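Local atomic coordinates of gamma-resorcylate decarboxylase (Polaromonas, PDB entry 4QRO), a protein that probably catalyses the manganese-dependent, non-oxidative decarboxylation of gamma-resorcylate (2,6-dihydroxybenzoate) to resorcinol, as a member of the amidohydrolase family. Residues 83-88 with 118-123; 196-201 with 221-226. One frame throughout, in Å; residues are numbered along the deposited sequence.

Contact 1. Residues 83-88 with 118-123; sequences FLAEQV and KELGFV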
ATOM      1  N   PHE A  83     -32.236 -14.149  -2.029  1.00 30.43           N
ATOM      2  CA  PHE A  83     -31.826 -15.161  -1.058  1.00 36.27           C
ATOM      3  C   PHE A  83     -31.403 -14.520   0.254  1.00 37.09           C
ATOM      4  O   PHE A  83     -31.823 -14.956   1.304  1.00 30.61           O
ATOM      5  CB  PHE A  83     -30.676 -15.985  -1.599  1.00 32.60           C
ATOM      6  CG  PHE A  83     -30.024 -16.888  -0.589  1.00 36.41           C
ATOM      7  CD1 PHE A  83     -30.605 -18.097  -0.239  1.00 39.64           C
ATOM      8  CD2 PHE A  83     -28.805 -16.546  -0.016  1.00 44.22           C
ATOM      9  CE1 PHE A  83     -29.990 -18.956   0.657  1.00 45.18           C
ATOM     10  CE2 PHE A  83     -28.186 -17.396   0.890  1.00 36.01           C
ATOM     11  CZ  PHE A  83     -28.777 -18.598   1.229  1.00 48.83           C
ATOM     12  N   LEU A  84     -30.582 -13.479   0.173  1.00 43.19           N
ATOM     13  CA  LEU A  84     -30.135 -12.764   1.354  1.00 39.20           C
ATOM     14  C   LEU A  84     -31.324 -12.131   2.134  1.00 34.16           C
ATOM     15  O   LEU A  84     -31.396 -12.265   3.354  1.00 33.88           O
ATOM     16  CB  LEU A  84     -29.101 -11.719   0.956  1.00 32.87           C
ATOM     17  CG  LEU A  84     -28.586 -10.862   2.104  1.00 28.81           C
ATOM     18  CD1 LEU A  84     -28.169 -11.725   3.290  1.00 38.92           C
ATOM     19  CD2 LEU A  84     -27.430 -10.016   1.585  1.00 35.35           C
ATOM     20  N   ALA A  85     -32.265 -11.500   1.428  1.00 31.70           N
ATOM     21  CA  ALA A  85     -33.488 -10.972   2.069  1.00 37.16           C
ATOM     22  C   ALA A  85     -34.279 -12.021   2.876  1.00 33.10           C
ATOM     23  O   ALA A  85     -34.730 -11.729   3.989  1.00 35.93           O
ATOM     24  CB  ALA A  85     -34.391 -10.333   1.046  1.00 38.80           C
ATOM     25  N   GLU A  86     -34.453 -13.209   2.295  1.00 39.38           N
ATOM     26  CA  GLU A  86     -35.094 -14.369   2.955  1.00 41.61           C
ATOM     27  C   GLU A  86     -34.348 -14.785   4.212  1.00 38.74           C
ATOM     28  O   GLU A  86     -34.965 -15.044   5.237  1.00 40.03           O
ATOM     29  CB  GLU A  86     -35.182 -15.573   1.991  1.00 42.37           C
ATOM     30  CG  GLU A  86     -36.188 -15.383   0.869  1.00 92.65           C
ATOM     31  CD  GLU A  86     -35.934 -16.292  -0.320  1.00150.42           C
ATOM     32  OE1 GLU A  86     -36.353 -15.921  -1.434  1.00 70.98           O
ATOM     33  OE2 GLU A  86     -35.314 -17.366  -0.149  1.00 57.89           O
ATOM     34  N   GLN A  87     -33.014 -14.823   4.133  1.00 34.62           N
ATOM     35  CA  GLN A  87     -32.199 -15.223   5.260  1.00 35.50           C
ATOM     36  C   GLN A  87     -32.270 -14.173   6.385  1.00 30.35           C
ATOM     37  O   GLN A  87     -32.440 -14.525   7.544  1.00 34.30           O
ATOM     38  CB  GLN A  87     -30.740 -15.476   4.818  1.00 32.46           C
ATOM     39  CG  GLN A  87     -30.611 -16.650   3.842  1.00 34.03           C
ATOM     40  CD  GLN A  87     -31.055 -17.980   4.451  1.00 44.03           C
ATOM     41  OE1 GLN A  87     -30.548 -18.397   5.487  1.00 48.10           O
ATOM     42  NE2 GLN A  87     -32.020 -18.634   3.818  1.00 45.56           N
ATOM     43  N   VAL A  88     -32.175 -12.891   6.026  1.00 37.87           N
ATOM     44  CA  VAL A  88     -32.300 -11.814   6.988  1.00 37.24           C
ATOM     45  C   VAL A  88     -33.626 -11.949   7.705  1.00 49.19           C
ATOM     46  O   VAL A  88     -33.685 -11.858   8.941  1.00 36.59           O
ATOM     47  CB  VAL A  88     -32.192 -10.412   6.329  1.00 39.03           C
ATOM     48  CG1 VAL A  88     -32.605  -9.318   7.292  1.00 35.22           C
ATOM     49  CG2 VAL A  88     -30.772 -10.173   5.857  1.00 35.51           C
ATOM     50  N   LYS A 118     -35.276  -0.164  -1.011  1.00 42.68           N
ATOM     51  CA  LYS A 118     -36.688   0.227  -0.857  1.00 45.95           C
ATOM     52  C   LYS A 118     -37.600  -0.970  -0.644  1.00 45.58           C
ATOM     53  O   LYS A 118     -38.577  -0.876   0.094  1.00 49.33           O
ATOM     54  CB  LYS A 118     -37.174   1.019  -2.082  1.00 48.91           C
ATOM     55  CG  LYS A 118     -36.651   2.452  -2.215  1.00 52.74           C
ATOM     56  CD  LYS A 118     -36.907   2.969  -3.637  1.00106.81           C
ATOM     57  CE  LYS A 118     -37.326   4.433  -3.705  1.00 72.14           C
ATOM     58  NZ  LYS A 118     -36.224   5.371  -3.370  1.00150.05           N
ATOM     59  N   GLU A 119     -37.300  -2.085  -1.307  1.00 37.97           N
ATOM     60  CA  GLU A 119     -38.137  -3.293  -1.228  1.00 40.77           C
ATOM     61  C   GLU A 119     -37.603  -4.375  -0.279  1.00 57.73           C
ATOM     62  O   GLU A 119     -38.390  -5.015   0.432  1.00 38.51           O
ATOM     63  CB  GLU A 119     -38.387  -3.858  -2.631  1.00 34.86           C
ATOM     64  CG  GLU A 119     -39.035  -2.822  -3.561  1.00 45.34           C
ATOM     65  CD  GLU A 119     -39.436  -3.338  -4.937  1.00109.80           C
ATOM     66  OE1 GLU A 119     -39.773  -4.532  -5.067  1.00 66.41           O
ATOM     67  OE2 GLU A 119     -39.434  -2.527  -5.894  1.00 74.63           O
ATOM     68  N   LEU A 120     -36.279  -4.565  -0.252  1.00 40.62           N
ATOM     69  CA  LEU A 120     -35.663  -5.617   0.570  1.00 39.21           C
ATOM     70  C   LEU A 120     -35.112  -5.145   1.929  1.00 36.92           C
ATOM     71  O   LEU A 120     -34.816  -5.971   2.785  1.00 37.12           O
ATOM     72  CB  LEU A 120     -34.581  -6.359  -0.224  1.00 39.57           C
ATOM     73  CG  LEU A 120     -35.033  -6.941  -1.564  1.00 43.04           C
ATOM     74  CD1 LEU A 120     -33.874  -7.621  -2.282  1.00 38.70           C
ATOM     75  CD2 LEU A 120     -36.202  -7.907  -1.379  1.00 45.88           C
ATOM     76  N   GLY A 121     -34.993  -3.838   2.121  1.00 33.98           N
ATOM     77  CA  GLY A 121     -34.578  -3.268   3.403  1.00 36.40           C
ATOM     78  C   GLY A 121     -33.066  -3.356   3.634  1.00 37.60           C
ATOM     79  O   GLY A 121     -32.614  -3.285   4.773  1.00 37.66           O
ATOM     80  N   PHE A 122     -32.288  -3.508   2.566  1.00 37.55           N
ATOM     81  CA  PHE A 122     -30.820  -3.528   2.699  1.00 32.62           C
ATOM     82  C   PHE A 122     -30.287  -2.173   3.071  1.00 34.00           C
ATOM     83  O   PHE A 122     -30.911  -1.140   2.793  1.00 32.90           O
ATOM     84  CB  PHE A 122     -30.142  -4.003   1.413  1.00 31.41           C
ATOM     85  CG  PHE A 122     -30.359  -5.466   1.093  1.00 36.37           C
ATOM     86  CD1 PHE A 122     -31.073  -6.313   1.937  1.00 37.49           C
ATOM     87  CD2 PHE A 122     -29.809  -6.003  -0.058  1.00 37.86           C
ATOM     88  CE1 PHE A 122     -31.255  -7.646   1.609  1.00 34.93           C
ATOM     89  CE2 PHE A 122     -29.967  -7.341  -0.377  1.00 34.87           C
ATOM     90  CZ  PHE A 122     -30.697  -8.163   0.455  1.00 36.06           C
ATOM     91  N   VAL A 123     -29.076  -2.156   3.629  1.00 32.17           N
ATOM     92  CA  VAL A 123     -28.579  -0.938   4.278  1.00 33.92           C
ATOM     93  C   VAL A 123     -27.378  -0.318   3.555  1.00 34.09           C
ATOM     94  O   VAL A 123     -26.810   0.656   4.027  1.00 33.06           O
ATOM     95  CB  VAL A 123     -28.255  -1.166   5.779  1.00 31.66           C
ATOM     96  CG1 VAL A 123     -29.499  -1.608   6.535  1.00 39.49           C
ATOM     97  CG2 VAL A 123     -27.123  -2.167   5.956  1.00 34.25           C
TER
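The backbones of Ala85 and Leu120 approach each other, with CA of Ala85 6.0 Å from CA of Leu120, where helix 70-90 passes the loop that follows helix 106-118; no hydrogen bond joins the two segments, and the contact rests mainly on apolar side chains. Gly121 leaves the helical path with a positive phi of 79°, and Phe122, next along the chain, sends its ring to the helix. The outer end of that ring does the touching. Its CZ lies 3.8 Å from CG of Leu84, which it meets obliquely, while the backbone N of Ala85 approaches the ring edge in its plane, 3.8 Å from CZ. With CG anti to the backbone N (chi1 178°), Leu84 brings its branch to the ring end, and its CD2 lies 3.9 Å from the same CZ. Leu120 reaches Ala85 beside the ring: its CD2 stands 3.9 Å from CB of Ala85, and its own CB rests 4.0 Å above the plane of the Phe122 ring, near the rim. Leu84 also packs on Leu57, and thus joins strand 52-59 to the loop entering strand 125-128, as part of the helical layer round the strands of the (beta/alpha)8-type amidohydrolase barrel.

Contact 2. Residues 196-201 with 221-226; sequences HALRLM and EGLPYS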
ATOM      1  N   HIS A 196      -8.159   1.857  -6.474  1.00 28.91           N
ATOM      2  CA  HIS A 196      -9.530   2.127  -6.888  1.00 27.28           C
ATOM      3  C   HIS A 196     -10.125   3.284  -6.060  1.00 27.89           C
ATOM      4  O   HIS A 196     -10.751   4.218  -6.616  1.00 30.38           O
ATOM      5  CB  HIS A 196     -10.342   0.863  -6.757  1.00 33.11           C
ATOM      6  CG  HIS A 196     -11.601   0.851  -7.569  1.00 32.03           C
ATOM      7  ND1 HIS A 196     -12.160  -0.325  -8.035  1.00 31.28           N
ATOM      8  CD2 HIS A 196     -12.387   1.855  -8.028  1.00 33.47           C
ATOM      9  CE1 HIS A 196     -13.248  -0.039  -8.733  1.00 32.13           C
ATOM     10  NE2 HIS A 196     -13.410   1.274  -8.734  1.00 36.82           N
ATOM     11  N   ALA A 197      -9.911   3.249  -4.742  1.00 29.10           N
ATOM     12  CA  ALA A 197     -10.450   4.298  -3.847  1.00 28.02           C
ATOM     13  C   ALA A 197      -9.836   5.651  -4.197  1.00 31.63           C
ATOM     14  O   ALA A 197     -10.534   6.661  -4.248  1.00 28.47           O
ATOM     15  CB  ALA A 197     -10.192   3.951  -2.400  1.00 31.01           C
ATOM     16  N   LEU A 198      -8.529   5.665  -4.456  1.00 26.99           N
ATOM     17  CA  LEU A 198      -7.856   6.899  -4.875  1.00 25.97           C
ATOM     18  C   LEU A 198      -8.325   7.425  -6.219  1.00 24.19           C
ATOM     19  O   LEU A 198      -8.422   8.632  -6.403  1.00 28.53           O
ATOM     20  CB  LEU A 198      -6.338   6.709  -4.889  1.00 27.70           C
ATOM     21  CG  LEU A 198      -5.652   6.590  -3.526  1.00 31.06           C
ATOM     22  CD1 LEU A 198      -4.194   6.146  -3.662  1.00 29.95           C
ATOM     23  CD2 LEU A 198      -5.754   7.906  -2.749  1.00 35.22           C
ATOM     24  N   ARG A 199      -8.600   6.532  -7.165  1.00 32.04           N
ATOM     25  CA  ARG A 199      -9.230   6.915  -8.426  1.00 31.01           C
ATOM     26  C   ARG A 199     -10.562   7.638  -8.179  1.00 31.35           C
ATOM     27  O   ARG A 199     -10.800   8.693  -8.768  1.00 32.21           O
ATOM     28  CB  ARG A 199      -9.414   5.719  -9.362  1.00 29.18           C
ATOM     29  CG  ARG A 199      -8.112   5.155  -9.913  1.00 31.32           C
ATOM     30  CD  ARG A 199      -8.332   3.919 -10.788  1.00 36.22           C
ATOM     31  NE  ARG A 199      -9.310   4.138 -11.868  1.00 32.92           N
ATOM     32  CZ  ARG A 199      -9.105   3.852 -13.159  1.00 36.91           C
ATOM     33  NH1 ARG A 199      -7.951   3.307 -13.585  1.00 38.76           N
ATOM     34  NH2 ARG A 199     -10.069   4.095 -14.042  1.00 36.80           N
ATOM     35  N   LEU A 200     -11.389   7.125  -7.274  1.00 27.32           N
ATOM     36  CA  LEU A 200     -12.667   7.810  -6.962  1.00 28.02           C
ATOM     37  C   LEU A 200     -12.416   9.225  -6.403  1.00 31.36           C
ATOM     38  O   LEU A 200     -13.039  10.192  -6.827  1.00 32.37           O
ATOM     39  CB  LEU A 200     -13.487   7.005  -5.962  1.00 34.51           C
ATOM     40  CG  LEU A 200     -13.975   5.600  -6.330  1.00 35.89           C
ATOM     41  CD1 LEU A 200     -14.772   5.010  -5.176  1.00 35.65           C
ATOM     42  CD2 LEU A 200     -14.821   5.662  -7.603  1.00 35.96           C
ATOM     43  N   MET A 201     -11.508   9.332  -5.439  1.00 32.24           N
ATOM     44  CA  MET A 201     -11.188  10.620  -4.783  1.00 31.44           C
ATOM     45  C   MET A 201     -10.602  11.663  -5.761  1.00 30.18           C
ATOM     46  O   MET A 201     -11.057  12.816  -5.788  1.00 34.78           O
ATOM     47  CB  MET A 201     -10.208  10.406  -3.609  1.00 38.29           C
ATOM     48  CG  MET A 201     -10.786   9.633  -2.435  1.00 34.72           C
ATOM     49  SD  MET A 201      -9.603   9.426  -1.076  1.00 36.26           S
ATOM     50  CE  MET A 201      -9.409   7.655  -1.026  1.00 29.37           C
ATOM     51  N   GLU A 221      -6.572  -0.418   3.755  1.00 31.06           N
ATOM     52  CA  GLU A 221      -5.821  -0.961   2.629  1.00 32.43           C
ATOM     53  C   GLU A 221      -4.522  -0.157   2.484  1.00 32.27           C
ATOM     54  O   GLU A 221      -4.092   0.160   1.373  1.00 35.62           O
ATOM     55  CB  GLU A 221      -6.667  -0.894   1.338  1.00 33.31           C
ATOM     56  CG  GLU A 221      -8.107  -1.448   1.439  1.00 33.42           C
ATOM     57  CD  GLU A 221      -8.218  -2.972   1.592  1.00 32.23           C
ATOM     58  OE1 GLU A 221      -7.189  -3.632   1.827  1.00 33.20           O
ATOM     59  OE2 GLU A 221      -9.370  -3.501   1.541  1.00 34.95           O
ATOM     60  N   GLY A 222      -3.930   0.195   3.626  1.00 32.17           N
ATOM     61  CA  GLY A 222      -2.656   0.944   3.642  1.00 37.85           C
ATOM     62  C   GLY A 222      -2.771   2.467   3.522  1.00 36.71           C
ATOM     63  O   GLY A 222      -1.793   3.192   3.728  1.00 32.20           O
ATOM     64  N   LEU A 223      -3.950   2.983   3.177  1.00 27.44           N
ATOM     65  CA  LEU A 223      -4.075   4.418   2.877  1.00 25.26           C
ATOM     66  C   LEU A 223      -3.609   5.347   4.013  1.00 27.15           C
ATOM     67  O   LEU A 223      -2.975   6.359   3.721  1.00 32.10           O
ATOM     68  CB  LEU A 223      -5.514   4.773   2.427  1.00 28.08           C
ATOM     69  CG  LEU A 223      -5.896   4.250   1.018  1.00 30.42           C
ATOM     70  CD1 LEU A 223      -7.392   4.387   0.768  1.00 34.10           C
ATOM     71  CD2 LEU A 223      -5.141   4.943  -0.116  1.00 34.00           C
ATOM     72  N   PRO A 224      -3.959   5.048   5.295  1.00 31.70           N
ATOM     73  CA  PRO A 224      -3.616   6.036   6.348  1.00 37.18           C
ATOM     74  C   PRO A 224      -2.101   6.313   6.502  1.00 40.52           C
ATOM     75  O   PRO A 224      -1.683   7.449   6.750  1.00 30.91           O
ATOM     76  CB  PRO A 224      -4.196   5.403   7.613  1.00 29.79           C
ATOM     77  CG  PRO A 224      -5.416   4.685   7.111  1.00 27.64           C
ATOM     78  CD  PRO A 224      -4.978   4.096   5.785  1.00 23.99           C
ATOM     79  N   TYR A 225      -1.302   5.281   6.303  1.00 32.20           N
ATOM     80  CA  TYR A 225       0.151   5.354   6.477  1.00 30.62           C
ATOM     81  C   TYR A 225       0.776   6.277   5.458  1.00 28.51           C
ATOM     82  O   TYR A 225       1.742   6.970   5.758  1.00 33.20           O
ATOM     83  CB  TYR A 225       0.761   3.941   6.343  1.00 30.19           C
ATOM     84  CG  TYR A 225       2.211   3.802   6.756  1.00 26.85           C
ATOM     85  CD1 TYR A 225       2.551   3.509   8.088  1.00 28.43           C
ATOM     86  CD2 TYR A 225       3.243   3.923   5.823  1.00 30.98           C
ATOM     87  CE1 TYR A 225       3.879   3.359   8.481  1.00 31.78           C
ATOM     88  CE2 TYR A 225       4.575   3.782   6.217  1.00 33.51           C
ATOM     89  CZ  TYR A 225       4.885   3.496   7.542  1.00 32.05           C
ATOM     90  OH  TYR A 225       6.217   3.319   7.964  1.00 27.97           O
ATOM     91  N   SER A 226       0.270   6.223   4.229  1.00 27.97           N
ATOM     92  CA  SER A 226       0.847   6.939   3.119  1.00 29.34           C
ATOM     93  C   SER A 226       0.025   8.175   2.697  1.00 27.72           C
ATOM     94  O   SER A 226       0.361   8.824   1.685  1.00 34.08           O
ATOM     95  CB  SER A 226       1.031   5.991   1.920  1.00 29.87           C
ATOM     96  OG  SER A 226       1.850   4.887   2.260  1.00 31.52           O
TER
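Leu223 meets three residues of helix 188-202, Ala197, Leu198 and Met201, through its two methyl groups. The nearest CA atoms, CA of Leu198 and CA of Leu223, are 9.0 Å apart, and the gap is bridged by side chains alone. The segment starts at Glu221, whose positive phi of 63° places it in the left-handed region; its OE2 is hydrogen-bonded to ND1 of His218, a residue of the 2-nitroresorcinol pocket. Gly222 continues the turn with a positive phi too, a conformation suited to a residue without a side chain. Leu223 then carries the interface. Having CG anti to the carbonyl carbon (chi1 -71°) extends its side chain toward helix 188-202, so that both methyls meet it, each with its own partners. CD2 is set against the branched end of Leu198, 3.8 Å from its CG, 3.9 Å from its CD1 and 4.0 Å from its CD2; the two leucines lie antiparallel and overlap at their ends. CD1 faces Ala197 and Met201, one helical turn apart, at 4.3 Å from CB of Ala197 and 4.2 Å from CE of Met201. Leu223 and Ala197 both rest on Leu216 of strand 214-216, which lies between the two helices in the chain. Beyond Leu223 the segment turns to the second subunit, where Pro224 packs on Tyr225 of that subunit and OH of Tyr225 is hydrogen-bonded to the backbone O of its Met219, while Leu198 packs on its Leu182. Helices 188-202 and 223-232, both packed on strand 214-216, belong to the helical layer around the parallel strands of a (beta/alpha)8-type amidohydrolase barrel, here where the second subunit also approaches.

Contacts 1 and 2 lie on opposite sides of the chain's centre, their own centres 30 Å apart and their nearest atoms about 16 Å apart, so neither touches the other. They come one after the other in sequence. Both are without hydrogen bonds across their segments, but their surroundings differ: the second subunit reaches residues of contact 2, whereas no other chain of the assembly touches contact 1. The side chain of Leu84 in contact 1 is about 14 Å from the manganese ion. The second segment of contact 2 is tied to the inhibitor pocket by the Glu221-His218 hydrogen bond, although Glu221 itself takes no part in the contact with helix 188-202.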